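Long-range contacts in adhesion and penetration protein autotransporter (Haemophilus influenzae, PDB 3SYJ), which promotes bacterial adherence to and invasion of host cells as a self-associating surface autotransporter, and is probably also a serine protease: residues A[131-136]-A[252-257]; A[886-891]-A[920-925]. All coordinates share one frame; numbering follows the deposited sequence.

Contact 1: residues A[131-136]-A[252-257]; sequences IDMTSN and QLVRKS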
ATOM      1  N   ILE A 131     -60.893  -0.620  -0.731  1.00 19.57           N
ATOM      2  CA  ILE A 131     -60.839  -0.432   0.710  1.00 15.36           C
ATOM      3  C   ILE A 131     -61.999  -1.171   1.367  1.00 16.24           C
ATOM      4  O   ILE A 131     -63.089  -1.259   0.803  1.00 16.83           O
ATOM      5  CB  ILE A 131     -60.857   1.074   1.094  1.00 15.62           C
ATOM      6  CG1 ILE A 131     -60.465   1.263   2.553  1.00 15.81           C
ATOM      7  CG2 ILE A 131     -62.211   1.707   0.824  1.00 13.84           C
ATOM      8  CD1 ILE A 131     -59.856   2.617   2.831  1.00 14.55           C
ATOM      9  N   ASP A 132     -61.754  -1.719   2.551  1.00 17.00           N
ATOM     10  CA  ASP A 132     -62.799  -2.407   3.289  1.00 20.30           C
ATOM     11  C   ASP A 132     -63.779  -1.418   3.897  1.00 21.43           C
ATOM     12  O   ASP A 132     -63.421  -0.270   4.181  1.00 18.13           O
ATOM     13  CB  ASP A 132     -62.196  -3.276   4.394  1.00 21.82           C
ATOM     14  CG  ASP A 132     -61.415  -4.453   3.851  1.00 25.94           C
ATOM     15  OD1 ASP A 132     -61.435  -4.660   2.622  1.00 27.61           O
ATOM     16  OD2 ASP A 132     -60.786  -5.168   4.656  1.00 30.39           O
ATOM     17  N   MET A 133     -65.013  -1.880   4.099  1.00 17.78           N
ATOM     18  CA  MET A 133     -66.047  -1.115   4.785  1.00 19.13           C
ATOM     19  C   MET A 133     -66.141  -1.421   6.291  1.00 24.16           C
ATOM     20  O   MET A 133     -65.853  -2.536   6.734  1.00 16.64           O
ATOM     21  CB  MET A 133     -67.402  -1.416   4.159  1.00 21.19           C
ATOM     22  CG  MET A 133     -67.489  -1.117   2.687  1.00 23.97           C
ATOM     23  SD  MET A 133     -69.185  -1.335   2.150  1.00 25.26           S
ATOM     24  CE  MET A 133     -69.098  -0.698   0.486  1.00 25.77           C
ATOM     25  N   THR A 134     -66.554  -0.426   7.075  1.00 20.95           N
ATOM     26  CA  THR A 134     -66.922  -0.674   8.464  1.00 22.68           C
ATOM     27  C   THR A 134     -68.231  -1.456   8.426  1.00 21.76           C
ATOM     28  O   THR A 134     -68.983  -1.359   7.456  1.00 19.77           O
ATOM     29  CB  THR A 134     -67.078   0.639   9.286  1.00 21.21           C
ATOM     30  OG1 THR A 134     -67.976   1.537   8.620  1.00 16.53           O
ATOM     31  CG2 THR A 134     -65.732   1.315   9.469  1.00 17.05           C
ATOM     32  N   SER A 135     -68.505  -2.243   9.461  1.00 22.51           N
ATOM     33  CA  SER A 135     -69.631  -3.170   9.386  1.00 24.42           C
ATOM     34  C   SER A 135     -70.816  -2.816  10.282  1.00 26.97           C
ATOM     35  O   SER A 135     -71.920  -3.321  10.083  1.00 30.03           O
ATOM     36  CB  SER A 135     -69.161  -4.590   9.677  1.00 25.50           C
ATOM     37  OG  SER A 135     -68.493  -4.640  10.920  1.00 30.51           O
ATOM     38  N   ASN A 136     -70.592  -1.950  11.263  1.00 29.07           N
ATOM     39  CA  ASN A 136     -71.641  -1.588  12.210  1.00 27.32           C
ATOM     40  C   ASN A 136     -72.433  -0.397  11.699  1.00 25.89           C
ATOM     41  O   ASN A 136     -71.858   0.554  11.170  1.00 25.50           O
ATOM     42  CB  ASN A 136     -71.020  -1.272  13.568  1.00 27.37           C
ATOM     43  CG  ASN A 136     -72.020  -1.349  14.712  1.00 33.08           C
ATOM     44  OD1 ASN A 136     -73.131  -0.827  14.625  1.00 32.67           O
ATOM     45  ND2 ASN A 136     -71.612  -1.989  15.806  1.00 26.61           N
ATOM     46  N   GLN A 252     -73.857   9.410   5.773  1.00 21.22           N
ATOM     47  CA  GLN A 252     -74.520   8.115   5.751  1.00 28.10           C
ATOM     48  C   GLN A 252     -73.463   7.016   5.900  1.00 23.19           C
ATOM     49  O   GLN A 252     -72.552   6.914   5.076  1.00 21.81           O
ATOM     50  CB  GLN A 252     -75.288   7.938   4.445  1.00 23.41           C
ATOM     51  CG  GLN A 252     -76.482   8.860   4.316  1.00 26.04           C
ATOM     52  CD  GLN A 252     -77.529   8.584   5.364  1.00 24.28           C
ATOM     53  OE1 GLN A 252     -77.756   9.397   6.254  1.00 32.38           O
ATOM     54  NE2 GLN A 252     -78.166   7.428   5.274  1.00 26.14           N
ATOM     55  N   LEU A 253     -73.571   6.214   6.955  1.00 21.53           N
ATOM     56  CA  LEU A 253     -72.623   5.127   7.181  1.00 22.96           C
ATOM     57  C   LEU A 253     -72.662   4.126   6.025  1.00 22.16           C
ATOM     58  O   LEU A 253     -73.682   3.991   5.355  1.00 20.07           O
ATOM     59  CB  LEU A 253     -72.906   4.427   8.515  1.00 24.50           C
ATOM     60  CG  LEU A 253     -72.816   5.295   9.778  1.00 26.55           C
ATOM     61  CD1 LEU A 253     -73.084   4.456  11.018  1.00 30.97           C
ATOM     62  CD2 LEU A 253     -71.468   5.989   9.897  1.00 24.05           C
ATOM     63  N   VAL A 254     -71.551   3.436   5.777  1.00 24.25           N
ATOM     64  CA  VAL A 254     -71.506   2.482   4.667  1.00 24.69           C
ATOM     65  C   VAL A 254     -72.276   1.220   5.023  1.00 24.35           C
ATOM     66  O   VAL A 254     -72.326   0.824   6.190  1.00 27.62           O
ATOM     67  CB  VAL A 254     -70.063   2.120   4.262  1.00 21.31           C
ATOM     68  CG1 VAL A 254     -69.371   3.329   3.632  1.00 18.80           C
ATOM     69  CG2 VAL A 254     -69.286   1.598   5.468  1.00 17.67           C
ATOM     70  N   ARG A 255     -72.857   0.585   4.009  1.00 21.93           N
ATOM     71  CA  ARG A 255     -73.755  -0.544   4.226  1.00 24.48           C
ATOM     72  C   ARG A 255     -73.193  -1.864   3.689  1.00 24.39           C
ATOM     73  O   ARG A 255     -73.402  -2.223   2.539  1.00 21.95           O
ATOM     74  CB  ARG A 255     -75.131  -0.219   3.644  1.00 21.77           C
ATOM     75  CG  ARG A 255     -75.651   1.118   4.178  1.00 24.32           C
ATOM     76  CD  ARG A 255     -76.995   1.530   3.602  1.00 24.91           C
ATOM     77  NE  ARG A 255     -77.300   2.919   3.936  1.00 23.20           N
ATOM     78  CZ  ARG A 255     -78.196   3.661   3.296  1.00 23.91           C
ATOM     79  NH1 ARG A 255     -78.887   3.147   2.295  1.00 25.23           N
ATOM     80  NH2 ARG A 255     -78.398   4.919   3.653  1.00 26.10           N
ATOM     81  N   LYS A 256     -72.482  -2.581   4.552  1.00 25.18           N
ATOM     82  CA  LYS A 256     -71.775  -3.798   4.178  1.00 24.93           C
ATOM     83  C   LYS A 256     -72.723  -4.932   3.773  1.00 27.12           C
ATOM     84  O   LYS A 256     -72.416  -5.713   2.875  1.00 24.51           O
ATOM     85  CB  LYS A 256     -70.897  -4.242   5.347  1.00 27.82           C
ATOM     86  CG  LYS A 256     -69.942  -5.381   5.055  1.00 26.68           C
ATOM     87  CD  LYS A 256     -68.547  -4.856   4.769  1.00 36.54           C
ATOM     88  CE  LYS A 256     -67.481  -5.892   5.113  1.00 45.93           C
ATOM     89  NZ  LYS A 256     -67.449  -6.211   6.573  1.00 42.64           N
ATOM     90  N   SER A 257     -73.872  -5.027   4.439  1.00 29.10           N
ATOM     91  CA  SER A 257     -74.836  -6.088   4.154  1.00 26.97           C
ATOM     92  C   SER A 257     -75.545  -5.854   2.839  1.00 28.96           C
ATOM     93  O   SER A 257     -75.869  -6.798   2.121  1.00 30.15           O
ATOM     94  CB  SER A 257     -75.877  -6.198   5.267  1.00 35.25           C
ATOM     95  OG  SER A 257     -75.443  -7.092   6.274  1.00 50.04           O
TER
HETATM   96  O   HOH W   1     -70.695   1.377   8.515  1.00 18.46           O
HETATM   97  O   HOH W   2     -71.654  -1.786   7.232  1.00 27.79           O
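Met133 packs against Lys256 at two points: Met133 CB lies 3.7 Å from Lys256 CD, and the sulfur of the extended methionine chain reaches the start of the helix, with SD 4.1 Å from Lys256 CA. Val254 fills the other flank, its CG2 3.8 Å from Met133 CB. Val254 CG2, placed between the backbone N and the carbonyl carbon, also comes within 3.4 Å of Thr134 OG1, the two side chains crossing at about a right angle. Lys256 CG stands anti to the backbone N (chi1 -172°), and the chain then bends at chi2 and again at chi4, which takes its methylenes past the carbonyl oxygens of Met133 and Thr134 and brings NZ near Ser135 CB.

No direct hydrogen bond joins 131-136 to 252-257; two waters bridge the segments instead. One donates to Thr134 O (2.7 Å) and to Val254 O (2.9 Å), and accepts from Lys256 N, so it satisfies an amide in the first turn of the helix. The other binds Thr134 OG1 at 2.7 Å and lies between Asn136 O and Val254 O. Thr134 OG1 is further held by Asn235, and Arg255, at the N-cap position, bonds to Glu113 O through NH2. Within the S6 peptidase domain, this packing sets the loop preceding strand 151-155 against the junction of strand 249-253 with helix 256-266, while Asp132 and Thr134 pair by backbone with strand 231-238.

Contact 2: residues A[886-891]-A[920-925]; sequences EGDYIL and KLKFTL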
ATOM      1  N   GLU A 886      16.443  27.786 -11.893  1.00 47.89           N
ATOM      2  CA  GLU A 886      16.478  29.226 -12.143  1.00 46.85           C
ATOM      3  C   GLU A 886      15.249  29.890 -11.533  1.00 43.87           C
ATOM      4  O   GLU A 886      14.283  29.212 -11.195  1.00 42.16           O
ATOM      5  CB  GLU A 886      16.530  29.513 -13.645  1.00 54.64           C
ATOM      6  CG  GLU A 886      15.230  29.227 -14.388  1.00 55.57           C
ATOM      7  CD  GLU A 886      15.392  29.279 -15.902  1.00 64.15           C
ATOM      8  OE1 GLU A 886      16.536  29.456 -16.372  1.00 65.79           O
ATOM      9  OE2 GLU A 886      14.378  29.139 -16.622  1.00 63.24           O
ATOM     10  N   GLY A 887      15.285  31.211 -11.391  1.00 50.58           N
ATOM     11  CA  GLY A 887      14.164  31.943 -10.821  1.00 47.43           C
ATOM     12  C   GLY A 887      14.510  32.689  -9.546  1.00 44.66           C
ATOM     13  O   GLY A 887      15.649  32.654  -9.087  1.00 45.34           O
ATOM     14  N   ASP A 888      13.520  33.372  -8.975  1.00 47.83           N
ATOM     15  CA  ASP A 888      13.714  34.131  -7.738  1.00 51.31           C
ATOM     16  C   ASP A 888      12.917  33.550  -6.575  1.00 48.14           C
ATOM     17  O   ASP A 888      11.689  33.474  -6.624  1.00 45.31           O
ATOM     18  CB  ASP A 888      13.337  35.601  -7.934  1.00 54.60           C
ATOM     19  CG  ASP A 888      14.477  36.423  -8.504  1.00 67.70           C
ATOM     20  OD1 ASP A 888      14.723  37.532  -7.978  1.00 75.45           O
ATOM     21  OD2 ASP A 888      15.132  35.961  -9.467  1.00 64.30           O
ATOM     22  N   TYR A 889      13.615  33.160  -5.516  1.00 43.64           N
ATOM     23  CA  TYR A 889      12.956  32.494  -4.403  1.00 42.60           C
ATOM     24  C   TYR A 889      13.343  33.052  -3.043  1.00 41.55           C
ATOM     25  O   TYR A 889      14.423  33.615  -2.865  1.00 43.12           O
ATOM     26  CB  TYR A 889      13.222  30.992  -4.468  1.00 38.41           C
ATOM     27  CG  TYR A 889      12.886  30.416  -5.821  1.00 40.22           C
ATOM     28  CD1 TYR A 889      11.569  30.141  -6.167  1.00 39.10           C
ATOM     29  CD2 TYR A 889      13.878  30.174  -6.761  1.00 41.10           C
ATOM     30  CE1 TYR A 889      11.248  29.628  -7.404  1.00 40.72           C
ATOM     31  CE2 TYR A 889      13.569  29.660  -8.003  1.00 44.25           C
ATOM     32  CZ  TYR A 889      12.251  29.388  -8.319  1.00 42.06           C
ATOM     33  OH  TYR A 889      11.928  28.878  -9.552  1.00 40.52           O
ATOM     34  N   ILE A 890      12.433  32.907  -2.091  1.00 40.75           N
ATOM     35  CA  ILE A 890      12.690  33.309  -0.720  1.00 38.82           C
ATOM     36  C   ILE A 890      12.917  32.061   0.112  1.00 42.66           C
ATOM     37  O   ILE A 890      12.192  31.074  -0.022  1.00 38.63           O
ATOM     38  CB  ILE A 890      11.520  34.114  -0.142  1.00 31.53           C
ATOM     39  CG1 ILE A 890      11.460  35.494  -0.797  1.00 40.82           C
ATOM     40  CG2 ILE A 890      11.652  34.238   1.369  1.00 37.77           C
ATOM     41  CD1 ILE A 890      10.283  36.335  -0.355  1.00 32.22           C
ATOM     42  N   LEU A 891      13.946  32.099   0.951  1.00 44.76           N
ATOM     43  CA  LEU A 891      14.227  31.008   1.870  1.00 41.58           C
ATOM     44  C   LEU A 891      13.870  31.420   3.284  1.00 44.10           C
ATOM     45  O   LEU A 891      14.360  32.425   3.789  1.00 46.42           O
ATOM     46  CB  LEU A 891      15.700  30.603   1.802  1.00 44.11           C
ATOM     47  CG  LEU A 891      16.045  29.415   0.905  1.00 49.05           C
ATOM     48  CD1 LEU A 891      15.373  29.552  -0.448  1.00 49.10           C
ATOM     49  CD2 LEU A 891      17.551  29.270   0.752  1.00 43.92           C
ATOM     50  N   LYS A 920      21.352  32.024 -12.805  1.00 50.71           N
ATOM     51  CA  LYS A 920      19.991  32.493 -13.030  1.00 48.07           C
ATOM     52  C   LYS A 920      19.123  32.119 -11.837  1.00 48.21           C
ATOM     53  O   LYS A 920      17.977  32.548 -11.725  1.00 53.04           O
ATOM     54  CB  LYS A 920      19.423  31.884 -14.310  1.00 53.07           C
ATOM     55  CG  LYS A 920      20.264  32.143 -15.545  1.00 55.08           C
ATOM     56  CD  LYS A 920      19.802  31.295 -16.721  1.00 59.40           C
ATOM     57  CE  LYS A 920      19.941  29.812 -16.416  1.00 67.18           C
ATOM     58  NZ  LYS A 920      19.573  28.964 -17.582  1.00 67.58           N
ATOM     59  N   LEU A 921      19.686  31.306 -10.949  1.00 49.94           N
ATOM     60  CA  LEU A 921      19.028  30.926  -9.705  1.00 49.01           C
ATOM     61  C   LEU A 921      19.313  31.978  -8.625  1.00 50.05           C
ATOM     62  O   LEU A 921      20.464  32.326  -8.374  1.00 51.16           O
ATOM     63  CB  LEU A 921      19.539  29.554  -9.263  1.00 44.86           C
ATOM     64  CG  LEU A 921      18.745  28.736  -8.248  1.00 47.67           C
ATOM     65  CD1 LEU A 921      17.292  28.606  -8.670  1.00 47.19           C
ATOM     66  CD2 LEU A 921      19.383  27.365  -8.086  1.00 41.42           C
ATOM     67  N   LYS A 922      18.266  32.489  -7.989  1.00 42.08           N
ATOM     68  CA  LYS A 922      18.447  33.531  -6.987  1.00 44.89           C
ATOM     69  C   LYS A 922      17.652  33.255  -5.712  1.00 49.19           C
ATOM     70  O   LYS A 922      16.435  33.062  -5.756  1.00 48.45           O
ATOM     71  CB  LYS A 922      18.068  34.894  -7.565  1.00 49.85           C
ATOM     72  CG  LYS A 922      18.232  36.053  -6.591  1.00 58.57           C
ATOM     73  CD  LYS A 922      17.805  37.371  -7.228  1.00 72.77           C
ATOM     74  CE  LYS A 922      18.091  38.561  -6.317  1.00 77.48           C
ATOM     75  NZ  LYS A 922      17.846  39.868  -7.003  1.00 81.18           N
ATOM     76  N   PHE A 923      18.354  33.241  -4.578  1.00 45.42           N
ATOM     77  CA  PHE A 923      17.728  33.013  -3.276  1.00 44.04           C
ATOM     78  C   PHE A 923      17.922  34.182  -2.318  1.00 43.94           C
ATOM     79  O   PHE A 923      18.939  34.874  -2.357  1.00 46.34           O
ATOM     80  CB  PHE A 923      18.281  31.748  -2.623  1.00 46.42           C
ATOM     81  CG  PHE A 923      17.918  30.492  -3.342  1.00 45.47           C
ATOM     82  CD1 PHE A 923      16.670  29.927  -3.177  1.00 43.90           C
ATOM     83  CD2 PHE A 923      18.818  29.882  -4.189  1.00 38.58           C
ATOM     84  CE1 PHE A 923      16.327  28.773  -3.839  1.00 46.41           C
ATOM     85  CE2 PHE A 923      18.481  28.728  -4.856  1.00 46.17           C
ATOM     86  CZ  PHE A 923      17.233  28.171  -4.681  1.00 44.46           C
ATOM     87  N   THR A 924      16.944  34.372  -1.441  1.00 41.39           N
ATOM     88  CA  THR A 924      17.000  35.416  -0.433  1.00 38.11           C
ATOM     89  C   THR A 924      16.521  34.860   0.891  1.00 43.12           C
ATOM     90  O   THR A 924      15.434  34.291   0.976  1.00 43.46           O
ATOM     91  CB  THR A 924      16.109  36.596  -0.814  1.00 33.77           C
ATOM     92  OG1 THR A 924      16.691  37.281  -1.928  1.00 35.33           O
ATOM     93  CG2 THR A 924      15.968  37.555   0.353  1.00 32.17           C
ATOM     94  N   LEU A 925      17.338  35.019   1.924  1.00 43.67           N
ATOM     95  CA  LEU A 925      16.964  34.554   3.253  1.00 46.71           C
ATOM     96  C   LEU A 925      15.977  35.527   3.893  1.00 45.90           C
ATOM     97  O   LEU A 925      16.204  36.735   3.907  1.00 45.48           O
ATOM     98  CB  LEU A 925      18.205  34.384   4.133  1.00 43.24           C
ATOM     99  CG  LEU A 925      17.988  33.789   5.526  1.00 45.33           C
ATOM    100  CD1 LEU A 925      17.442  32.370   5.454  1.00 44.44           C
ATOM    101  CD2 LEU A 925      19.281  33.817   6.319  1.00 46.13           C
TER
HETATM  102  O   HOH W   3      15.456  36.028  -4.460  1.00 48.38           O
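Two parallel strands, 887-891 and 921-925, pair here in the pertactin-family region near the C-terminal end of the beta-helical passenger domain. Five bridges in unbroken register, from Gly887-Leu921 to Leu891-Leu925, define the pairing; the strand axes approach to 4.5 Å and cross at 27°. Gly887 N donates to Lys920 O at 3.0 Å from above the carbonyl plane, whereas Lys922 N meets Gly887 O almost head-on (C=O...N angle 178°). Tyr889 N then bonds to Lys922 O, Thr924 N to Tyr889 O, and Leu891 N to Thr924 O, so donors alternate between strands as expected of a parallel ladder.

Leu921, Tyr889, Phe923, Leu891 and Leu925 share the buried face. Leu921 CD1 sits at the edge of the Tyr889 ring, 3.9 Å from Tyr889 CE2. The Tyr889 and Phe923 rings are oblique to one another, with planes at 36°, and Tyr889 CB packs 3.8 Å from Phe923 CD1. Leu939 of strand 935-942 touches Leu891, Phe923 and Leu925, and Phe946 meets Phe923 edge-to-face, so the final hairpin strands cover this apolar face.

The other face carries Asp888, Lys922, Ile890 and Thr924, and is exposed. Lys922 is fully extended, CG anti to the backbone N, which runs its methylenes past the aspartate carboxylate: Lys922 CD is 3.2 Å from Asp888 OD1, while NZ is beyond salt-bridge range. A water links Tyr889 O with Thr924 OG1. At the strand entrance Glu886 and Lys920 form a salt bridge through a weak hydrogen bond, Lys920 NZ to Glu886 OE1 at 3.3 Å.

Contact 1 and contact 2 lie on opposite sides of the chain's centre, with their own centres about 93 Å apart and no shared strand or helix: one belongs to the N-terminal peptidase domain, the other to the far end of the passenger. Contact 1 is mostly buried, yet its two segments run 105° apart and are joined through waters and side-chain packing. Contact 2 is regular strand pairing, knit by direct amide-carbonyl bonds, and is two-sided, with a hydrophobic face inward and charged or polar residues outward. The buried areas, 364 and 632 Å², match this difference between an irregular loop junction and a continuous ladder.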